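Local coordinates for protein dipicolinate synthase subunit A (Bacillus halodurans, PDB 3D4O) that probably takes part in making dipicolinate, a compound of bacterial spores, as the A subunit of dipicolinate synthase, an oxidoreductase with Rossmann-type domains, at residues Ile10-Leu18 with Val75-Leu86; Ser25-Phe36 with Phe43-Val54. One frame throughout, in Å; residues are numbered along the deposited sequence.

Contact 1: Ile10-Leu18 with Val75-Leu86; sequences IIGGDARQL and VDTIFSNESIVL
Gly13 and Thr77 form a single backbone bridge where the turn after strand 7-11 meets the loop before helix 88-92. Gly13 N donates to Asp76 O at 2.9 Å, on a lone pair in the carbonyl plane. Ile78 N donates to Gly13 O at 3.3 Å. Gly12 lies close against the loop; a CB on it would run into Asp76 O and Val75 CG1.

Phe79 turns its edge to Asp14 O. Phe79 CE2 lies 3.4 Å from Asp14 O, close to the ring plane. Phe79 CZ lies 3.9 Å from Leu18 CG, the two side chains crossing at a slant. Ile78 CD1 rests on Asp14 CA at 3.9 Å. With chi1 at 70°, its CG1 sits between backbone N and carbonyl carbon and also lies over one face of the Phe79 ring, toward its rim. On the strand side, Ile11 CG2 packs on Ile84 CG2 at 3.7 Å and on Val75 CG1 at 3.9 Å.

Asp14 turns its carboxylate to its own helix. OD1 accepts from Arg16 N at 2.8 Å and from Arg16 NE, while Arg16 NH2 bonds to OD2, a salt bridge. Gln17 OE1 receives Asp14 N, completing a capping box. This is the glycine-rich strand-turn-helix at the first strand of a Rossmann-type sheet.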
loop_
_atom_site.group_PDB
_atom_site.type_symbol
_atom_site.label_atom_id
_atom_site.label_comp_id
_atom_site.label_asym_id
_atom_site.label_seq_id
_atom_site.Cartn_x
_atom_site.Cartn_y
_atom_site.Cartn_z
ATOM N N ILE C 10 -17.827 -27.147 3.001
ATOM C CA ILE C 10 -17.013 -25.958 2.987
ATOM C C ILE C 10 -17.456 -25.135 4.168
ATOM O O ILE C 10 -18.581 -24.668 4.236
ATOM C CB ILE C 10 -17.188 -25.161 1.671
ATOM C CG1 ILE C 10 -16.774 -26.006 0.456
ATOM C CG2 ILE C 10 -16.362 -23.882 1.680
ATOM C CD1 ILE C 10 -16.653 -25.208 -0.868
ATOM N N ILE C 11 -16.524 -24.954 5.088
ATOM C CA ILE C 11 -16.778 -24.294 6.366
ATOM C C ILE C 11 -15.920 -23.069 6.495
ATOM O O ILE C 11 -14.698 -23.153 6.574
ATOM C CB ILE C 11 -16.472 -25.250 7.529
ATOM C CG1 ILE C 11 -17.215 -26.579 7.315
ATOM C CG2 ILE C 11 -16.894 -24.643 8.877
ATOM C CD1 ILE C 11 -16.972 -27.604 8.408
ATOM N N GLY C 12 -16.588 -21.932 6.497
ATOM C CA GLY C 12 -15.938 -20.631 6.590
ATOM C C GLY C 12 -14.937 -20.268 5.517
ATOM O O GLY C 12 -14.747 -20.940 4.493
ATOM N N GLY C 13 -14.295 -19.156 5.811
ATOM C CA GLY C 13 -13.222 -18.610 4.989
ATOM C C GLY C 13 -13.380 -17.152 4.685
ATOM O O GLY C 13 -14.022 -16.387 5.410
ATOM N N ASP C 14 -12.769 -16.775 3.572
ATOM C CA ASP C 14 -12.851 -15.415 3.101
ATOM C C ASP C 14 -13.198 -15.369 1.632
ATOM O O ASP C 14 -13.832 -16.295 1.113
ATOM C CB ASP C 14 -11.607 -14.598 3.463
ATOM C CG ASP C 14 -10.336 -15.085 2.798
ATOM O OD1 ASP C 14 -10.390 -15.662 1.705
ATOM O OD2 ASP C 14 -9.260 -14.816 3.343
ATOM N N ALA C 15 -12.809 -14.293 0.977
ATOM C CA ALA C 15 -13.219 -14.108 -0.433
ATOM C C ALA C 15 -12.596 -15.142 -1.335
ATOM O O ALA C 15 -13.152 -15.486 -2.373
ATOM C CB ALA C 15 -12.965 -12.667 -0.943
ATOM N N ARG C 16 -11.460 -15.660 -0.914
ATOM C CA ARG C 16 -10.812 -16.743 -1.638
ATOM C C ARG C 16 -11.753 -17.900 -1.839
ATOM O O ARG C 16 -11.770 -18.533 -2.889
ATOM C CB ARG C 16 -9.620 -17.339 -0.857
ATOM C CG ARG C 16 -8.456 -16.485 -0.955
ATOM C CD ARG C 16 -7.351 -16.987 -0.106
ATOM N NE ARG C 16 -7.548 -16.602 1.275
ATOM C CZ ARG C 16 -6.551 -16.478 2.137
ATOM N NH1 ARG C 16 -5.348 -16.732 1.747
ATOM N NH2 ARG C 16 -6.757 -16.130 3.381
ATOM N N GLN C 17 -12.498 -18.187 -0.801
ATOM C CA GLN C 17 -13.395 -19.355 -0.812
ATOM C C GLN C 17 -14.469 -19.273 -1.886
ATOM O O GLN C 17 -14.956 -20.301 -2.370
ATOM C CB GLN C 17 -14.009 -19.641 0.547
ATOM C CG GLN C 17 -13.187 -20.605 1.357
ATOM C CD GLN C 17 -11.845 -20.078 1.763
ATOM O OE1 GLN C 17 -11.682 -18.886 2.056
ATOM N NE2 GLN C 17 -10.868 -20.973 1.810
ATOM N N LEU C 18 -14.789 -18.046 -2.275
ATOM C CA LEU C 18 -15.819 -17.813 -3.286
ATOM C C LEU C 18 -15.381 -18.443 -4.619
ATOM O O LEU C 18 -16.213 -18.931 -5.382
ATOM C CB LEU C 18 -16.129 -16.314 -3.485
ATOM C CG LEU C 18 -16.734 -15.565 -2.290
ATOM C CD1 LEU C 18 -16.861 -14.080 -2.604
ATOM C CD2 LEU C 18 -18.064 -16.150 -1.904
ATOM N N VAL C 75 -13.837 -21.755 13.610
ATOM C CA VAL C 75 -13.555 -21.484 12.183
ATOM C C VAL C 75 -13.954 -20.073 11.803
ATOM O O VAL C 75 -15.092 -19.669 11.967
ATOM C CB VAL C 75 -14.304 -22.495 11.251
ATOM C CG1 VAL C 75 -13.881 -22.322 9.784
ATOM C CG2 VAL C 75 -14.096 -23.944 11.727
ATOM N N ASP C 76 -13.005 -19.317 11.295
ATOM C CA ASP C 76 -13.290 -17.935 10.874
ATOM C C ASP C 76 -14.052 -17.873 9.573
ATOM O O ASP C 76 -13.894 -18.708 8.675
ATOM C CB ASP C 76 -12.018 -17.079 10.764
ATOM C CG ASP C 76 -11.421 -16.739 12.135
ATOM O OD1 ASP C 76 -12.130 -16.886 13.172
ATOM O OD2 ASP C 76 -10.238 -16.316 12.173
ATOM N N THR C 77 -14.890 -16.853 9.530
ATOM C CA THR C 77 -15.689 -16.499 8.361
ATOM C C THR C 77 -16.062 -15.028 8.360
ATOM O O THR C 77 -16.493 -14.482 9.382
ATOM C CB THR C 77 -17.001 -17.294 8.275
ATOM O OG1 THR C 77 -17.730 -16.836 7.139
ATOM C CG2 THR C 77 -17.852 -17.102 9.532
ATOM N N ILE C 78 -15.899 -14.411 7.197
ATOM C CA ILE C 78 -16.242 -13.008 7.019
ATOM C C ILE C 78 -17.669 -12.896 6.452
ATOM O O ILE C 78 -18.110 -11.804 6.147
ATOM C CB ILE C 78 -15.265 -12.235 6.056
ATOM C CG1 ILE C 78 -15.420 -12.693 4.595
ATOM C CG2 ILE C 78 -13.794 -12.308 6.542
ATOM C CD1 ILE C 78 -14.554 -11.900 3.590
ATOM N N PHE C 79 -18.344 -14.030 6.276
ATOM C CA PHE C 79 -19.702 -14.052 5.666
ATOM C C PHE C 79 -20.786 -14.432 6.662
ATOM O O PHE C 79 -21.863 -14.889 6.302
ATOM C CB PHE C 79 -19.773 -15.022 4.481
ATOM C CG PHE C 79 -18.836 -14.690 3.361
ATOM C CD1 PHE C 79 -19.161 -13.726 2.443
ATOM C CD2 PHE C 79 -17.631 -15.350 3.229
ATOM C CE1 PHE C 79 -18.294 -13.401 1.417
ATOM C CE2 PHE C 79 -16.779 -15.043 2.196
ATOM C CZ PHE C 79 -17.101 -14.064 1.301
ATOM N N SER C 80 -20.448 -14.257 7.926
ATOM C CA SER C 80 -21.350 -14.551 9.054
ATOM C C SER C 80 -20.773 -14.077 10.370
ATOM O O SER C 80 -19.555 -14.041 10.575
ATOM C CB SER C 80 -21.613 -16.053 9.164
ATOM O OG SER C 80 -22.399 -16.351 10.320
ATOM N N ASN C 81 -21.688 -13.709 11.248
ATOM C CA ASN C 81 -21.352 -13.234 12.584
ATOM C C ASN C 81 -21.497 -14.385 13.556
ATOM O O ASN C 81 -21.238 -14.246 14.752
ATOM C CB ASN C 81 -22.267 -12.085 12.995
ATOM C CG ASN C 81 -21.925 -10.787 12.290
ATOM O OD1 ASN C 81 -20.757 -10.427 12.164
ATOM N ND2 ASN C 81 -22.950 -10.062 11.853
ATOM N N GLU C 82 -21.912 -15.524 13.013
ATOM C CA GLU C 82 -22.135 -16.746 13.804
ATOM C C GLU C 82 -20.846 -17.504 14.080
ATOM O O GLU C 82 -19.948 -17.601 13.241
ATOM C CB GLU C 82 -23.158 -17.679 13.136
ATOM N N SER C 83 -20.804 -18.035 15.294
ATOM C CA SER C 83 -19.688 -18.838 15.809
ATOM C C SER C 83 -19.782 -20.232 15.247
ATOM O O SER C 83 -20.848 -20.837 15.257
ATOM C CB SER C 83 -19.740 -18.935 17.343
ATOM O OG SER C 83 -19.807 -17.647 17.933
ATOM N N ILE C 84 -18.648 -20.732 14.771
ATOM C CA ILE C 84 -18.569 -22.071 14.166
ATOM C C ILE C 84 -17.423 -22.872 14.763
ATOM O O ILE C 84 -16.265 -22.532 14.611
ATOM C CB ILE C 84 -18.411 -21.950 12.627
ATOM C CG1 ILE C 84 -19.582 -21.169 12.044
ATOM C CG2 ILE C 84 -18.339 -23.307 11.956
ATOM C CD1 ILE C 84 -19.367 -20.771 10.610
ATOM N N VAL C 85 -17.768 -23.922 15.488
ATOM C CA VAL C 85 -16.754 -24.771 16.108
ATOM C C VAL C 85 -16.807 -26.167 15.545
ATOM O O VAL C 85 -17.851 -26.815 15.527
ATOM C CB VAL C 85 -16.864 -24.822 17.658
ATOM C CG1 VAL C 85 -15.794 -25.734 18.218
ATOM C CG2 VAL C 85 -16.722 -23.428 18.259
ATOM N N LEU C 86 -15.653 -26.602 15.059
ATOM C CA LEU C 86 -15.490 -27.933 14.491
ATOM C C LEU C 86 -14.991 -28.874 15.571
ATOM O O LEU C 86 -13.873 -28.748 16.056
ATOM C CB LEU C 86 -14.508 -27.913 13.316
ATOM C CG LEU C 86 -14.369 -29.242 12.571
ATOM C CD1 LEU C 86 -15.704 -29.703 11.995
ATOM C CD2 LEU C 86 -13.351 -29.122 11.480
#

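Contact 2: Ser25-Phe36 with Phe43-Val54; sequences STFDAKISLVGF and FIGVTKMRIDEV
Leu33 N donates to Thr47 O at 2.8 Å, nearly straight at 171°. It is one of four backbone bonds that run between the parallel strands 30-34 and 46-49 and the turn residue Gly45. Ile31 N to Gly45 O, Thr47 N to Ile31 O and Met49 N to Leu33 O are the others. Gly45 belongs to the type II turn, Phe43 to Val46, that leads into strand 46-49.

Val46 spreads its two methyls over neighbouring partners. CG1, anti to the backbone N (chi1 176°), touches Leu33 CD2 at 3.6 Å. CG2 meets Ile31 CD1 at 3.7 Å. Helix 15-26 covers this face, with Leu24 on Ile31 and Ile21 on Leu33.

Ser32, Val34 and Met49 lie on the other face. Met49, a selenomethionine, bends at chi3 (68°) and brings CE to 3.4 Å from Ser32 OG. Val34, at the end of strand 30-34, packs against the segment that follows strand 46-49. Its CG1 lies 3.9 Å from Ile51 CB, and its CG2 lies 3.8 Å from Val54 CG2. An alanine here loses both methyls and would probably open a gap beside Ile51 and Val54, leaving them less firmly placed.

Arg50, next to Met49, grips Asp52 side-on in a salt bridge, NE to OD1 and NH2 to OD2. In the six-stranded parallel sheet, of order 3-2-1-4-5-6 as in Rossmann folds, this pair is the second strand with the third, which forms the edge.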
loop_
_atom_site.group_PDB
_atom_site.type_symbol
_atom_site.label_atom_id
_atom_site.label_comp_id
_atom_site.label_asym_id
_atom_site.label_seq_id
_atom_site.Cartn_x
_atom_site.Cartn_y
_atom_site.Cartn_z
ATOM N N SER C 25 -18.648 -26.126 -7.839
ATOM C CA SER C 25 -20.040 -26.146 -8.322
ATOM C C SER C 25 -20.092 -26.583 -9.783
ATOM O O SER C 25 -20.861 -27.476 -10.182
ATOM C CB SER C 25 -20.681 -24.753 -8.231
ATOM O OG SER C 25 -22.066 -24.833 -8.531
ATOM N N THR C 26 -19.240 -25.948 -10.571
ATOM C CA THR C 26 -19.255 -26.178 -12.017
ATOM C C THR C 26 -18.844 -27.590 -12.342
ATOM O O THR C 26 -19.220 -28.115 -13.377
ATOM C CB THR C 26 -18.354 -25.209 -12.804
ATOM O OG1 THR C 26 -17.009 -25.383 -12.373
ATOM C CG2 THR C 26 -18.773 -23.739 -12.595
ATOM N N PHE C 27 -18.100 -28.204 -11.436
ATOM C CA PHE C 27 -17.614 -29.587 -11.632
ATOM C C PHE C 27 -18.568 -30.615 -11.060
ATOM O O PHE C 27 -18.226 -31.783 -10.892
ATOM C CB PHE C 27 -16.207 -29.774 -11.083
ATOM C CG PHE C 27 -15.139 -29.237 -11.984
ATOM C CD1 PHE C 27 -15.110 -27.908 -12.338
ATOM C CD2 PHE C 27 -14.132 -30.045 -12.431
ATOM C CE1 PHE C 27 -14.110 -27.414 -13.155
ATOM C CE2 PHE C 27 -13.138 -29.551 -13.245
ATOM C CZ PHE C 27 -13.130 -28.238 -13.601
ATOM N N ASP C 28 -19.761 -30.136 -10.752
ATOM C CA ASP C 28 -20.881 -30.972 -10.308
ATOM C C ASP C 28 -20.726 -31.632 -8.940
ATOM O O ASP C 28 -21.202 -32.759 -8.725
ATOM C CB ASP C 28 -21.151 -32.076 -11.330
ATOM C CG ASP C 28 -22.530 -32.684 -11.160
ATOM O OD1 ASP C 28 -23.462 -31.911 -10.823
ATOM O OD2 ASP C 28 -22.683 -33.916 -11.355
ATOM N N ALA C 29 -20.043 -30.949 -8.028
ATOM C CA ALA C 29 -19.896 -31.450 -6.651
ATOM C C ALA C 29 -21.096 -31.067 -5.795
ATOM O O ALA C 29 -21.761 -30.050 -6.026
ATOM C CB ALA C 29 -18.608 -30.926 -6.006
ATOM N N LYS C 30 -21.389 -31.910 -4.817
ATOM C CA LYS C 30 -22.435 -31.579 -3.836
ATOM C C LYS C 30 -21.736 -30.814 -2.727
ATOM O O LYS C 30 -20.748 -31.287 -2.179
ATOM C CB LYS C 30 -23.138 -32.813 -3.281
ATOM C CG LYS C 30 -24.194 -32.481 -2.225
ATOM C CD LYS C 30 -24.876 -33.753 -1.681
ATOM C CE LYS C 30 -25.827 -33.438 -0.517
ATOM N NZ LYS C 30 -26.396 -34.654 0.085
ATOM N N ILE C 31 -22.268 -29.634 -2.418
ATOM C CA ILE C 31 -21.657 -28.704 -1.445
ATOM C C ILE C 31 -22.542 -28.182 -0.323
ATOM O O ILE C 31 -23.460 -27.400 -0.545
ATOM C CB ILE C 31 -21.118 -27.434 -2.156
ATOM C CG1 ILE C 31 -20.176 -27.806 -3.308
ATOM C CG2 ILE C 31 -20.419 -26.519 -1.128
ATOM C CD1 ILE C 31 -19.924 -26.670 -4.324
ATOM N N SER C 32 -22.222 -28.617 0.889
ATOM C CA SER C 32 -22.867 -28.111 2.106
ATOM C C SER C 32 -22.040 -26.929 2.552
ATOM O O SER C 32 -20.835 -27.055 2.788
ATOM C CB SER C 32 -22.927 -29.174 3.193
ATOM O OG SER C 32 -23.812 -30.211 2.833
ATOM N N LEU C 33 -22.677 -25.769 2.642
ATOM C CA LEU C 33 -21.948 -24.501 2.894
ATOM C C LEU C 33 -22.259 -23.839 4.231
ATOM O O LEU C 33 -23.334 -23.272 4.447
ATOM C CB LEU C 33 -22.217 -23.524 1.739
ATOM C CG LEU C 33 -21.367 -22.270 1.618
ATOM C CD1 LEU C 33 -19.886 -22.643 1.376
ATOM C CD2 LEU C 33 -21.945 -21.359 0.477
ATOM N N VAL C 34 -21.264 -23.885 5.109
ATOM C CA VAL C 34 -21.411 -23.356 6.474
ATOM C C VAL C 34 -20.629 -22.070 6.674
ATOM O O VAL C 34 -19.443 -21.974 6.327
ATOM C CB VAL C 34 -20.967 -24.412 7.536
ATOM C CG1 VAL C 34 -21.245 -23.925 8.944
ATOM C CG2 VAL C 34 -21.635 -25.738 7.292
ATOM N N GLY C 35 -21.333 -21.065 7.195
ATOM C CA GLY C 35 -20.726 -19.769 7.530
ATOM C C GLY C 35 -20.879 -18.691 6.485
ATOM O O GLY C 35 -20.249 -17.628 6.563
ATOM N N PHE C 36 -21.762 -18.935 5.532
ATOM C CA PHE C 36 -21.968 -17.986 4.427
ATOM C C PHE C 36 -23.392 -17.438 4.339
ATOM O O PHE C 36 -23.909 -17.160 3.266
ATOM C CB PHE C 36 -21.582 -18.661 3.111
ATOM C CG PHE C 36 -20.111 -18.986 2.996
ATOM C CD1 PHE C 36 -19.582 -20.127 3.598
ATOM C CD2 PHE C 36 -19.273 -18.172 2.269
ATOM C CE1 PHE C 36 -18.239 -20.437 3.487
ATOM C CE2 PHE C 36 -17.915 -18.483 2.153
ATOM C CZ PHE C 36 -17.403 -19.623 2.765
ATOM N N PHE C 43 -25.560 -20.972 -5.805
ATOM C CA PHE C 43 -24.760 -21.790 -6.725
ATOM C C PHE C 43 -25.365 -23.168 -6.849
ATOM O O PHE C 43 -25.853 -23.729 -5.876
ATOM C CB PHE C 43 -23.319 -21.973 -6.224
ATOM C CG PHE C 43 -22.624 -20.701 -5.887
ATOM C CD1 PHE C 43 -22.720 -20.164 -4.617
ATOM C CD2 PHE C 43 -21.863 -20.038 -6.835
ATOM C CE1 PHE C 43 -22.081 -18.987 -4.304
ATOM C CE2 PHE C 43 -21.234 -18.864 -6.531
ATOM C CZ PHE C 43 -21.341 -18.336 -5.264
ATOM N N ILE C 44 -25.288 -23.706 -8.058
ATOM C CA ILE C 44 -25.757 -25.060 -8.335
ATOM C C ILE C 44 -25.036 -25.969 -7.359
ATOM O O ILE C 44 -23.832 -25.811 -7.110
ATOM C CB ILE C 44 -25.416 -25.542 -9.786
ATOM C CG1 ILE C 44 -26.159 -24.743 -10.858
ATOM C CG2 ILE C 44 -25.783 -27.006 -9.967
ATOM C CD1 ILE C 44 -27.577 -24.942 -10.772
ATOM N N GLY C 45 -25.799 -26.873 -6.771
ATOM C CA GLY C 45 -25.266 -27.903 -5.885
ATOM C C GLY C 45 -24.979 -27.477 -4.473
ATOM O O GLY C 45 -24.723 -28.310 -3.609
ATOM N N VAL C 46 -25.052 -26.176 -4.243
ATOM C CA VAL C 46 -24.767 -25.582 -2.919
ATOM C C VAL C 46 -25.993 -25.396 -2.039
ATOM O O VAL C 46 -26.982 -24.806 -2.453
ATOM C CB VAL C 46 -24.085 -24.192 -3.050
ATOM C CG1 VAL C 46 -23.891 -23.551 -1.660
ATOM C CG2 VAL C 46 -22.768 -24.309 -3.777
ATOM N N THR C 47 -25.882 -25.910 -0.815
ATOM C CA THR C 47 -26.907 -25.752 0.225
ATOM C C THR C 47 -26.284 -25.150 1.475
ATOM O O THR C 47 -25.386 -25.731 2.075
ATOM C CB THR C 47 -27.560 -27.084 0.628
ATOM O OG1 THR C 47 -28.039 -27.764 -0.538
ATOM C CG2 THR C 47 -28.733 -26.844 1.598
ATOM N N LYS C 48 -26.773 -23.971 1.844
ATOM C CA LYS C 48 -26.294 -23.278 3.036
ATOM C C LYS C 48 -26.923 -23.848 4.275
ATOM O O LYS C 48 -28.118 -24.177 4.319
ATOM C CB LYS C 48 -26.617 -21.790 2.991
ATOM C CG LYS C 48 -25.932 -20.995 1.926
ATOM C CD LYS C 48 -26.383 -19.557 2.057
ATOM C CE LYS C 48 -25.800 -18.649 1.012
ATOM N NZ LYS C 48 -26.428 -17.317 1.199
HETATM N N MSE C 49 -26.111 -23.962 5.308
HETATM C CA MSE C 49 -26.603 -24.520 6.554
HETATM C C MSE C 49 -25.722 -24.217 7.742
HETATM O O MSE C 49 -24.610 -23.696 7.609
HETATM C CB MSE C 49 -26.737 -26.042 6.413
HETATM C CG MSE C 49 -25.412 -26.819 6.276
HETATM SE SE MSE C 49 -25.780 -28.671 5.745
HETATM C CE MSE C 49 -26.434 -28.338 3.940
ATOM N N ARG C 50 -26.271 -24.559 8.900
ATOM C CA ARG C 50 -25.580 -24.437 10.188
ATOM C C ARG C 50 -24.768 -25.708 10.369
ATOM O O ARG C 50 -25.136 -26.776 9.873
ATOM C CB ARG C 50 -26.554 -24.269 11.377
ATOM C CG ARG C 50 -27.410 -23.006 11.345
ATOM C CD ARG C 50 -28.256 -22.857 12.610
ATOM N NE ARG C 50 -28.982 -24.083 12.936
ATOM C CZ ARG C 50 -30.085 -24.484 12.316
ATOM N NH1 ARG C 50 -30.593 -23.772 11.318
ATOM N NH2 ARG C 50 -30.670 -25.613 12.681
ATOM N N ILE C 51 -23.681 -25.581 11.116
ATOM C CA ILE C 51 -22.738 -26.691 11.301
ATOM C C ILE C 51 -23.444 -27.882 11.923
ATOM O O ILE C 51 -23.108 -29.035 11.658
ATOM C CB ILE C 51 -21.463 -26.269 12.110
ATOM C CG1 ILE C 51 -20.278 -27.137 11.672
ATOM C CG2 ILE C 51 -21.731 -26.291 13.606
ATOM C CD1 ILE C 51 -18.924 -26.718 12.242
ATOM N N ASP C 52 -24.466 -27.575 12.710
ATOM C CA ASP C 52 -25.255 -28.601 13.422
ATOM C C ASP C 52 -26.246 -29.303 12.496
ATOM O O ASP C 52 -26.943 -30.211 12.922
ATOM C CB ASP C 52 -25.987 -28.009 14.647
ATOM C CG ASP C 52 -27.062 -26.995 14.275
ATOM O OD1 ASP C 52 -26.761 -25.785 14.319
ATOM O OD2 ASP C 52 -28.188 -27.392 13.903
ATOM N N GLU C 53 -26.301 -28.876 11.237
ATOM C CA GLU C 53 -27.248 -29.477 10.263
ATOM C C GLU C 53 -26.519 -30.344 9.240
ATOM O O GLU C 53 -27.135 -30.955 8.372
ATOM C CB GLU C 53 -28.022 -28.391 9.498
ATOM C CG GLU C 53 -28.763 -27.371 10.355
ATOM C CD GLU C 53 -29.586 -26.383 9.514
ATOM O OE1 GLU C 53 -30.746 -26.699 9.187
ATOM O OE2 GLU C 53 -29.105 -25.269 9.223
ATOM N N VAL C 54 -25.199 -30.376 9.356
ATOM C CA VAL C 54 -24.338 -31.114 8.408
ATOM C C VAL C 54 -24.571 -32.615 8.524
ATOM O O VAL C 54 -24.778 -33.143 9.612
ATOM C CB VAL C 54 -22.830 -30.723 8.572
ATOM C CG1 VAL C 54 -21.928 -31.511 7.628
ATOM C CG2 VAL C 54 -22.634 -29.225 8.318
#

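Contacts 1 and 2 both reach the same parallel sheet, with centres about 12 Å apart. Strand 7-11 of contact 1 lies beside strand 30-34 of contact 2, and helix 15-26 serves both. Gly12 N donates to Val34 O at 2.9 Å, tying the glycine turn to the end of the neighbouring strand. Thr77 OG1 is 2.7 Å from Gly35 O, a probable hydrogen bond, and also accepts from Phe79 N in an ST turn. The Phe79 and Phe36 rings meet with planes about 20° apart. Ile84 of contact 1 touches both Val34 and Ile51. The two contacts thus meet at the C-terminal ends of the first two strands, where Rossmann-type folds commonly bind a nucleotide.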